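Local structure of ferredoxin-NADP reductase (Neisseria gonorrhoeae MIA_2011_03-10, 5TR9) at residues P118-G129 with R147-V157; T109-F117 with H253-E264. The protein binds FAD and probably transfers electrons between ferredoxin and NADP(H) through that flavin. All blocks are in the same frame, centred on the assembly; numbering follows the deposited sequence.

Contact 1 (P118-G129 with R147-V157)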
# COMPACT_ATOMS: atom_id res chain seq x y z
N PRO A 118 -1.31 16.21 10.87
CA PRO A 118 -2.10 16.57 12.06
C PRO A 118 -3.50 15.99 12.03
O PRO A 118 -4.10 15.79 10.97
CB PRO A 118 -2.15 18.10 12.02
CG PRO A 118 -1.90 18.45 10.59
CD PRO A 118 -1.02 17.38 10.02
N ASP A 119 -4.01 15.72 13.23
CA ASP A 119 -5.39 15.27 13.38
C ASP A 119 -6.37 16.24 12.73
O ASP A 119 -6.17 17.45 12.72
CB ASP A 119 -5.76 15.15 14.86
CG ASP A 119 -5.07 14.00 15.57
OD1 ASP A 119 -4.31 13.24 14.92
OD2 ASP A 119 -5.29 13.88 16.80
N GLY A 120 -7.48 15.69 12.23
CA GLY A 120 -8.59 16.51 11.78
C GLY A 120 -8.62 16.77 10.29
O GLY A 120 -9.61 17.33 9.79
N LYS A 121 -7.58 16.37 9.56
CA LYS A 121 -7.53 16.56 8.13
C LYS A 121 -8.23 15.40 7.43
O LYS A 121 -8.57 14.38 8.04
CB LYS A 121 -6.09 16.67 7.65
CG LYS A 121 -5.28 17.75 8.37
CD LYS A 121 -5.82 19.12 8.07
CE LYS A 121 -4.97 20.21 8.72
NZ LYS A 121 -5.61 21.55 8.56
N ASP A 122 -8.45 15.57 6.13
CA ASP A 122 -8.95 14.48 5.29
C ASP A 122 -7.77 13.74 4.69
O ASP A 122 -7.01 14.32 3.91
CB ASP A 122 -9.85 15.03 4.19
CG ASP A 122 -11.07 15.73 4.75
OD1 ASP A 122 -11.87 15.06 5.44
OD2 ASP A 122 -11.22 16.96 4.54
N LEU A 123 -7.62 12.47 5.05
CA LEU A 123 -6.49 11.67 4.59
C LEU A 123 -6.86 10.97 3.28
O LEU A 123 -7.85 10.24 3.22
CB LEU A 123 -6.11 10.64 5.65
CG LEU A 123 -4.91 9.75 5.34
CD1 LEU A 123 -3.65 10.63 5.29
CD2 LEU A 123 -4.81 8.63 6.38
N VAL A 124 -6.05 11.18 2.24
CA VAL A 124 -6.34 10.61 0.91
C VAL A 124 -5.14 9.78 0.48
O VAL A 124 -4.05 10.32 0.23
CB VAL A 124 -6.66 11.70 -0.12
CG1 VAL A 124 -6.91 11.07 -1.52
CG2 VAL A 124 -7.89 12.53 0.32
N MET A 125 -5.34 8.47 0.38
CA MET A 125 -4.29 7.53 0.00
C MET A 125 -4.48 7.14 -1.46
O MET A 125 -5.53 6.63 -1.84
CB MET A 125 -4.34 6.30 0.92
CG MET A 125 -4.02 6.66 2.38
SD MET A 125 -4.35 5.33 3.56
CE MET A 125 -6.11 5.26 3.42
N LEU A 126 -3.46 7.40 -2.28
CA LEU A 126 -3.50 7.16 -3.72
C LEU A 126 -2.52 6.04 -4.05
O LEU A 126 -1.33 6.16 -3.72
CB LEU A 126 -3.13 8.43 -4.49
CG LEU A 126 -3.93 9.70 -4.18
CD1 LEU A 126 -3.29 10.88 -4.90
CD2 LEU A 126 -5.38 9.53 -4.62
N CYS A 127 -2.98 4.97 -4.68
CA CYS A 127 -2.03 3.89 -4.92
C CYS A 127 -2.34 3.17 -6.22
O CYS A 127 -3.45 3.26 -6.76
CB CYS A 127 -2.02 2.88 -3.76
SG CYS A 127 -3.62 2.11 -3.42
N THR A 128 -1.33 2.44 -6.71
CA THR A 128 -1.47 1.55 -7.86
C THR A 128 -0.98 0.16 -7.49
O THR A 128 -0.02 0.01 -6.74
CB THR A 128 -0.68 2.01 -9.10
OG1 THR A 128 0.73 1.86 -8.87
CG2 THR A 128 -1.00 3.46 -9.43
N GLY A 129 -1.64 -0.85 -8.06
CA GLY A 129 -1.10 -2.20 -7.98
C GLY A 129 -0.86 -2.64 -6.55
O GLY A 129 -1.71 -2.47 -5.67
N ARG A 147 -8.56 9.80 14.22
CA ARG A 147 -7.75 11.02 14.16
C ARG A 147 -8.12 11.89 12.96
O ARG A 147 -8.15 13.13 13.06
CB ARG A 147 -6.27 10.65 14.08
CG ARG A 147 -5.65 10.09 15.35
CD ARG A 147 -4.14 9.98 15.19
NE ARG A 147 -3.46 9.61 16.43
CZ ARG A 147 -2.19 9.90 16.69
NH1 ARG A 147 -1.46 10.59 15.81
NH2 ARG A 147 -1.65 9.52 17.84
N PHE A 148 -8.36 11.27 11.82
CA PHE A 148 -8.64 12.00 10.59
C PHE A 148 -10.14 12.10 10.37
O PHE A 148 -10.90 11.20 10.75
CB PHE A 148 -7.92 11.34 9.41
CG PHE A 148 -6.42 11.41 9.54
CD1 PHE A 148 -5.76 12.60 9.26
CD2 PHE A 148 -5.68 10.34 10.02
CE1 PHE A 148 -4.39 12.72 9.42
CE2 PHE A 148 -4.30 10.45 10.19
CZ PHE A 148 -3.66 11.64 9.88
N ASP A 149 -10.57 13.23 9.80
CA ASP A 149 -12.00 13.48 9.62
C ASP A 149 -12.62 12.52 8.61
O ASP A 149 -13.76 12.07 8.78
CB ASP A 149 -12.23 14.93 9.21
CG ASP A 149 -12.31 15.87 10.41
OD1 ASP A 149 -11.98 15.45 11.56
OD2 ASP A 149 -12.72 17.03 10.21
N THR A 150 -11.90 12.24 7.53
CA THR A 150 -12.26 11.18 6.60
C THR A 150 -10.99 10.44 6.21
O THR A 150 -9.89 11.00 6.26
CB THR A 150 -12.96 11.70 5.32
OG1 THR A 150 -12.06 12.52 4.57
CG2 THR A 150 -14.20 12.52 5.66
N VAL A 151 -11.14 9.17 5.84
CA VAL A 151 -10.05 8.34 5.37
C VAL A 151 -10.47 7.79 4.02
O VAL A 151 -11.55 7.20 3.91
CB VAL A 151 -9.73 7.21 6.37
CG1 VAL A 151 -8.64 6.33 5.83
CG2 VAL A 151 -9.31 7.80 7.72
N ASN A 152 -9.66 8.02 3.00
CA ASN A 152 -10.06 7.79 1.61
C ASN A 152 -8.96 7.02 0.91
O ASN A 152 -7.79 7.38 1.01
CB ASN A 152 -10.30 9.13 0.89
CG ASN A 152 -11.24 10.04 1.66
OD1 ASN A 152 -12.46 9.95 1.52
ND2 ASN A 152 -10.68 10.92 2.50
N LEU A 153 -9.34 5.96 0.20
CA LEU A 153 -8.36 5.11 -0.47
C LEU A 153 -8.77 4.97 -1.92
O LEU A 153 -9.89 4.53 -2.21
CB LEU A 153 -8.26 3.75 0.23
CG LEU A 153 -7.30 2.74 -0.40
CD1 LEU A 153 -5.89 3.27 -0.46
CD2 LEU A 153 -7.36 1.42 0.40
N ILE A 154 -7.87 5.34 -2.83
CA ILE A 154 -8.08 5.24 -4.27
C ILE A 154 -7.09 4.20 -4.77
O ILE A 154 -5.87 4.41 -4.68
CB ILE A 154 -7.88 6.59 -4.98
CG1 ILE A 154 -8.91 7.65 -4.55
CG2 ILE A 154 -8.00 6.40 -6.50
CD1 ILE A 154 -8.76 8.21 -3.16
N HIS A 155 -7.59 3.06 -5.29
CA HIS A 155 -6.72 1.99 -5.78
C HIS A 155 -6.86 1.86 -7.29
O HIS A 155 -7.90 1.43 -7.79
CB HIS A 155 -7.04 0.65 -5.11
CG HIS A 155 -6.05 -0.44 -5.43
ND1 HIS A 155 -6.39 -1.78 -5.41
CD2 HIS A 155 -4.74 -0.38 -5.77
CE1 HIS A 155 -5.32 -2.50 -5.71
NE2 HIS A 155 -4.31 -1.67 -5.94
N SER A 156 -5.79 2.20 -8.01
CA SER A 156 -5.72 2.09 -9.47
C SER A 156 -5.05 0.79 -9.87
O SER A 156 -3.96 0.46 -9.38
CB SER A 156 -4.95 3.28 -10.04
OG SER A 156 -4.63 3.11 -11.42
N VAL A 157 -5.68 0.06 -10.79
CA VAL A 157 -5.12 -1.13 -11.43
C VAL A 157 -5.51 -1.08 -12.89
O VAL A 157 -6.31 -0.24 -13.31
CB VAL A 157 -5.62 -2.43 -10.79
CG1 VAL A 157 -5.23 -2.50 -9.30
CG2 VAL A 157 -7.13 -2.54 -10.95
O HOH W 1 -2.09 12.48 13.58
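Strands 122-128 and 150-157 run parallel, their axes 4.7 Å apart at closest approach and 15° apart in direction, with Leu123 beside Val151, Met125 beside Leu153 and Cys127 beside His155. From Leu123 N to Gly129 N the backbone N-H groups bond alternately to the carbonyls of the other strand. One face of the pair carries Met125, Cys127, Val151 and Leu153 against helix 133-139. Met125, bent at its last torsion (chi3 -67°), brings CE to 3.7 Å from Val151 CG1, while its CB meets Leu153 CD1. On the other face the Ile154 CD1 methyl lies 3.8 Å from Val124 CG1, and Leu126 runs alongside Ile154. A polar chain is threaded along that same face: Thr150 OG1 donates to Asp122 OD1 at 2.7 Å, arriving on the anti side and tilted out of the carboxylate plane, and in turn accepts from Asn152 ND2. The amide also reaches Leu123 O at 3.0 Å, from above the carbonyl plane, while Asn152 N approaches that oxygen close to the C=O direction; Asn152 OD1 is held by Arg186. At the carboxyl end His155, with CG anti to its backbone N (chi1 -172°), extends NE2 to a lone pair of Gly129 O at 2.7 Å. At the opposite end Leu123 CB sits over one face of the Phe148 ring. Two donors thus grip Leu123 O, the amide of Asn152 is fixed in rotation, and the histidine bond ties the ring to the backbone at Gly129, just after the first strand and near the FAD.

Contact 2 (T109-F117 with H253-E264); sequences TGFLLPERF and HRNRIPGQIMME
The connection from the flavin domain to the nucleotide domain packs here against the last strand of the parallel sheet, 261-265, and the loop leading into it. Met262 and Phe117 form the centre of the contact. The methionine chain is extended beyond CG (chi3 -175°), which lays the terminal methyl over the centre of the Phe117 ring: CE is 3.6 Å from the ring centroid and 8° off the normal, a CH-pi contact. Met262 SD stands obliquely to the same ring, completing a Met-aromatic pair, and Met262 CE also touches Arg116 CB at 3.7 Å. The Phe117 and His253 rings meet obliquely, their planes at 74°. His253 is fixed by its ND1 bond to Pro258 O, 2.7 Å long and nearly in the imidazole plane. Toward the flavin, Leu112, the centre of an inverse gamma turn, rests CG against Glu264 CB at 3.8 Å. The carboxylate end beyond it is polar: a water accepts from Leu112 N at 2.9 Å and donates to Glu264 OE2, so the carboxylate reaches the N-H at the centre of the turn through solvent. Such a linker, lying across the edge strand of the probable NADP-binding domain's sheet, suits the two-domain architecture of the ferredoxin-NADP reductase family.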
# COMPACT_ATOMS: atom_id res chain seq x y z
N THR A 109 11.31 -0.54 7.80
CA THR A 109 11.80 0.73 7.26
C THR A 109 10.65 1.47 6.60
O THR A 109 9.67 0.87 6.15
CB THR A 109 12.93 0.46 6.22
OG1 THR A 109 13.99 -0.25 6.85
CG2 THR A 109 13.48 1.75 5.62
N GLY A 110 10.77 2.80 6.53
CA GLY A 110 9.89 3.54 5.66
C GLY A 110 9.26 4.75 6.32
O GLY A 110 9.20 4.84 7.56
N PHE A 111 8.77 5.68 5.49
CA PHE A 111 8.29 6.96 5.98
C PHE A 111 6.85 7.24 5.60
O PHE A 111 6.40 8.39 5.73
CB PHE A 111 9.21 8.08 5.48
CG PHE A 111 10.64 7.89 5.90
CD1 PHE A 111 11.02 8.07 7.22
CD2 PHE A 111 11.60 7.49 4.98
CE1 PHE A 111 12.34 7.88 7.62
CE2 PHE A 111 12.92 7.30 5.37
CZ PHE A 111 13.28 7.49 6.69
N LEU A 112 6.09 6.23 5.15
CA LEU A 112 4.65 6.38 4.95
C LEU A 112 3.98 6.29 6.31
O LEU A 112 3.41 5.27 6.69
CB LEU A 112 4.10 5.31 4.02
CG LEU A 112 4.49 5.39 2.54
CD1 LEU A 112 3.84 4.20 1.84
CD2 LEU A 112 4.05 6.72 1.92
N LEU A 113 4.06 7.39 7.05
CA LEU A 113 3.70 7.44 8.46
C LEU A 113 2.61 8.49 8.64
O LEU A 113 2.91 9.67 8.89
CB LEU A 113 4.93 7.74 9.31
CG LEU A 113 6.02 6.66 9.21
CD1 LEU A 113 7.28 7.10 9.91
CD2 LEU A 113 5.51 5.34 9.79
N PRO A 114 1.34 8.10 8.54
CA PRO A 114 0.26 9.11 8.46
C PRO A 114 0.09 9.95 9.71
O PRO A 114 -0.42 11.08 9.60
CB PRO A 114 -0.99 8.28 8.18
CG PRO A 114 -0.64 6.89 8.60
CD PRO A 114 0.83 6.73 8.40
N GLU A 115 0.51 9.47 10.88
CA GLU A 115 0.32 10.26 12.09
C GLU A 115 1.28 11.43 12.19
O GLU A 115 1.16 12.22 13.13
CB GLU A 115 0.42 9.35 13.31
CG GLU A 115 -0.79 8.42 13.33
CD GLU A 115 -0.73 7.32 14.34
OE1 GLU A 115 -0.01 7.41 15.36
OE2 GLU A 115 -1.44 6.32 14.11
N ARG A 116 2.21 11.56 11.24
CA ARG A 116 2.98 12.78 11.11
C ARG A 116 2.17 13.93 10.50
O ARG A 116 2.62 15.08 10.57
CB ARG A 116 4.22 12.51 10.26
CG ARG A 116 5.23 11.61 10.96
CD ARG A 116 6.41 11.32 10.05
NE ARG A 116 7.50 10.72 10.79
CZ ARG A 116 8.71 10.49 10.28
NH1 ARG A 116 8.96 10.81 9.01
NH2 ARG A 116 9.65 9.93 11.02
N PHE A 117 1.02 13.64 9.90
CA PHE A 117 0.03 14.64 9.53
C PHE A 117 -0.85 14.97 10.74
O PHE A 117 -1.13 14.08 11.56
CB PHE A 117 -0.87 14.13 8.40
CG PHE A 117 -0.22 14.04 7.04
CD1 PHE A 117 0.52 15.10 6.51
CD2 PHE A 117 -0.42 12.90 6.26
CE1 PHE A 117 1.08 15.02 5.22
CE2 PHE A 117 0.13 12.82 4.97
CZ PHE A 117 0.88 13.86 4.46
N HIS A 253 5.65 16.93 2.44
CA HIS A 253 5.97 16.91 3.86
C HIS A 253 7.47 16.70 4.01
O HIS A 253 8.05 15.81 3.38
CB HIS A 253 5.22 15.78 4.55
CG HIS A 253 5.58 15.62 5.99
ND1 HIS A 253 5.02 16.39 6.99
CD2 HIS A 253 6.46 14.80 6.61
CE1 HIS A 253 5.52 16.04 8.16
NE2 HIS A 253 6.41 15.08 7.95
N ARG A 254 8.12 17.53 4.84
CA ARG A 254 9.54 17.43 5.14
C ARG A 254 9.74 17.56 6.64
O ARG A 254 8.79 17.80 7.39
CB ARG A 254 10.36 18.49 4.38
CG ARG A 254 10.58 18.16 2.92
CD ARG A 254 11.40 19.27 2.26
NE ARG A 254 12.01 18.83 1.01
CZ ARG A 254 11.45 18.97 -0.18
NH1 ARG A 254 10.26 19.55 -0.28
NH2 ARG A 254 12.08 18.55 -1.27
N ASN A 255 11.00 17.43 7.09
CA ASN A 255 11.30 17.47 8.52
C ASN A 255 10.65 18.67 9.21
O ASN A 255 10.03 18.53 10.28
CB ASN A 255 12.81 17.50 8.74
CG ASN A 255 13.42 16.12 8.78
OD1 ASN A 255 12.75 15.13 8.50
ND2 ASN A 255 14.70 16.05 9.13
N ARG A 256 10.80 19.86 8.63
CA ARG A 256 10.28 21.08 9.22
C ARG A 256 9.15 21.72 8.43
O ARG A 256 8.68 22.80 8.81
CB ARG A 256 11.41 22.10 9.38
CG ARG A 256 12.50 21.64 10.35
CD ARG A 256 13.55 22.72 10.48
NE ARG A 256 14.77 22.22 11.08
CZ ARG A 256 14.97 22.09 12.39
NH1 ARG A 256 14.01 22.42 13.24
NH2 ARG A 256 16.13 21.64 12.84
N ILE A 257 8.71 21.10 7.34
CA ILE A 257 7.63 21.59 6.49
C ILE A 257 6.43 20.68 6.69
O ILE A 257 6.49 19.50 6.31
CB ILE A 257 8.03 21.61 5.01
CG1 ILE A 257 9.37 22.33 4.79
CG2 ILE A 257 6.91 22.25 4.18
CD1 ILE A 257 9.33 23.78 5.12
N PRO A 258 5.31 21.16 7.24
CA PRO A 258 4.14 20.27 7.37
C PRO A 258 3.73 19.67 6.04
O PRO A 258 3.65 18.44 5.90
CB PRO A 258 3.07 21.19 7.96
CG PRO A 258 3.86 22.21 8.75
CD PRO A 258 5.09 22.47 7.89
N GLY A 259 3.50 20.50 5.04
CA GLY A 259 3.23 19.98 3.72
C GLY A 259 1.93 19.19 3.68
O GLY A 259 1.15 19.15 4.63
N GLN A 260 1.71 18.57 2.52
CA GLN A 260 0.50 17.80 2.34
C GLN A 260 0.73 16.48 1.62
O GLN A 260 -0.24 15.81 1.29
CB GLN A 260 -0.56 18.62 1.56
CG GLN A 260 -0.97 19.96 2.21
CD GLN A 260 -0.01 21.10 1.90
OE1 GLN A 260 0.66 21.10 0.87
NE2 GLN A 260 0.08 22.07 2.80
N ILE A 261 1.98 16.09 1.34
CA ILE A 261 2.24 14.90 0.52
C ILE A 261 3.33 14.04 1.16
O ILE A 261 4.41 14.54 1.48
CB ILE A 261 2.67 15.28 -0.91
CG1 ILE A 261 1.66 16.23 -1.56
CG2 ILE A 261 2.84 14.03 -1.75
CD1 ILE A 261 2.20 16.82 -2.86
N MET A 262 3.05 12.75 1.29
CA MET A 262 4.06 11.72 1.54
C MET A 262 4.02 10.73 0.39
O MET A 262 2.94 10.41 -0.10
CB MET A 262 3.81 10.97 2.84
CG MET A 262 3.85 11.82 4.08
SD MET A 262 3.30 10.86 5.50
CE MET A 262 3.31 12.15 6.73
N MET A 263 5.18 10.23 -0.02
CA MET A 263 5.20 9.33 -1.17
C MET A 263 6.32 8.31 -1.04
O MET A 263 7.35 8.55 -0.40
CB MET A 263 5.34 10.12 -2.47
CG MET A 263 6.60 10.93 -2.56
SD MET A 263 6.50 12.00 -4.02
CE MET A 263 8.10 12.79 -3.96
N GLU A 264 6.09 7.14 -1.65
CA GLU A 264 7.06 6.06 -1.68
C GLU A 264 6.84 5.25 -2.95
O GLU A 264 5.70 4.86 -3.22
CB GLU A 264 6.90 5.19 -0.43
CG GLU A 264 7.85 4.00 -0.33
CD GLU A 264 7.52 3.16 0.90
OE1 GLU A 264 6.80 2.14 0.76
OE2 GLU A 264 7.94 3.54 2.02
O HOH W 2 9.39 5.50 2.60
O HOH W 3 6.83 3.46 4.59

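In the fold
Both contacts reach the same parallel sheet and lie about 13 Å apart, centre to centre. Contact 1 joins two of its inner strands, and contact 2 packs the preceding linker on edge strand 261-265; strand 227-233 separates 122-128 from that edge. The linker joins the two directly: Phe148 CZ of contact 1 lies 3.3 Å from Pro114 O of contact 2, Leu123 CD1 touches Phe117 CD2 at 4.1 Å, and Arg147, in one of its two conformers, forms a long, weak ion pair with Glu115. Each contact also approaches the cofactor, the Glu264 side chain about 4 Å from the FAD and Gly129 about 6 Å, nearest atoms, so the carboxyl-terminal ends of strands 122-128 and 261-265 lie near the flavin.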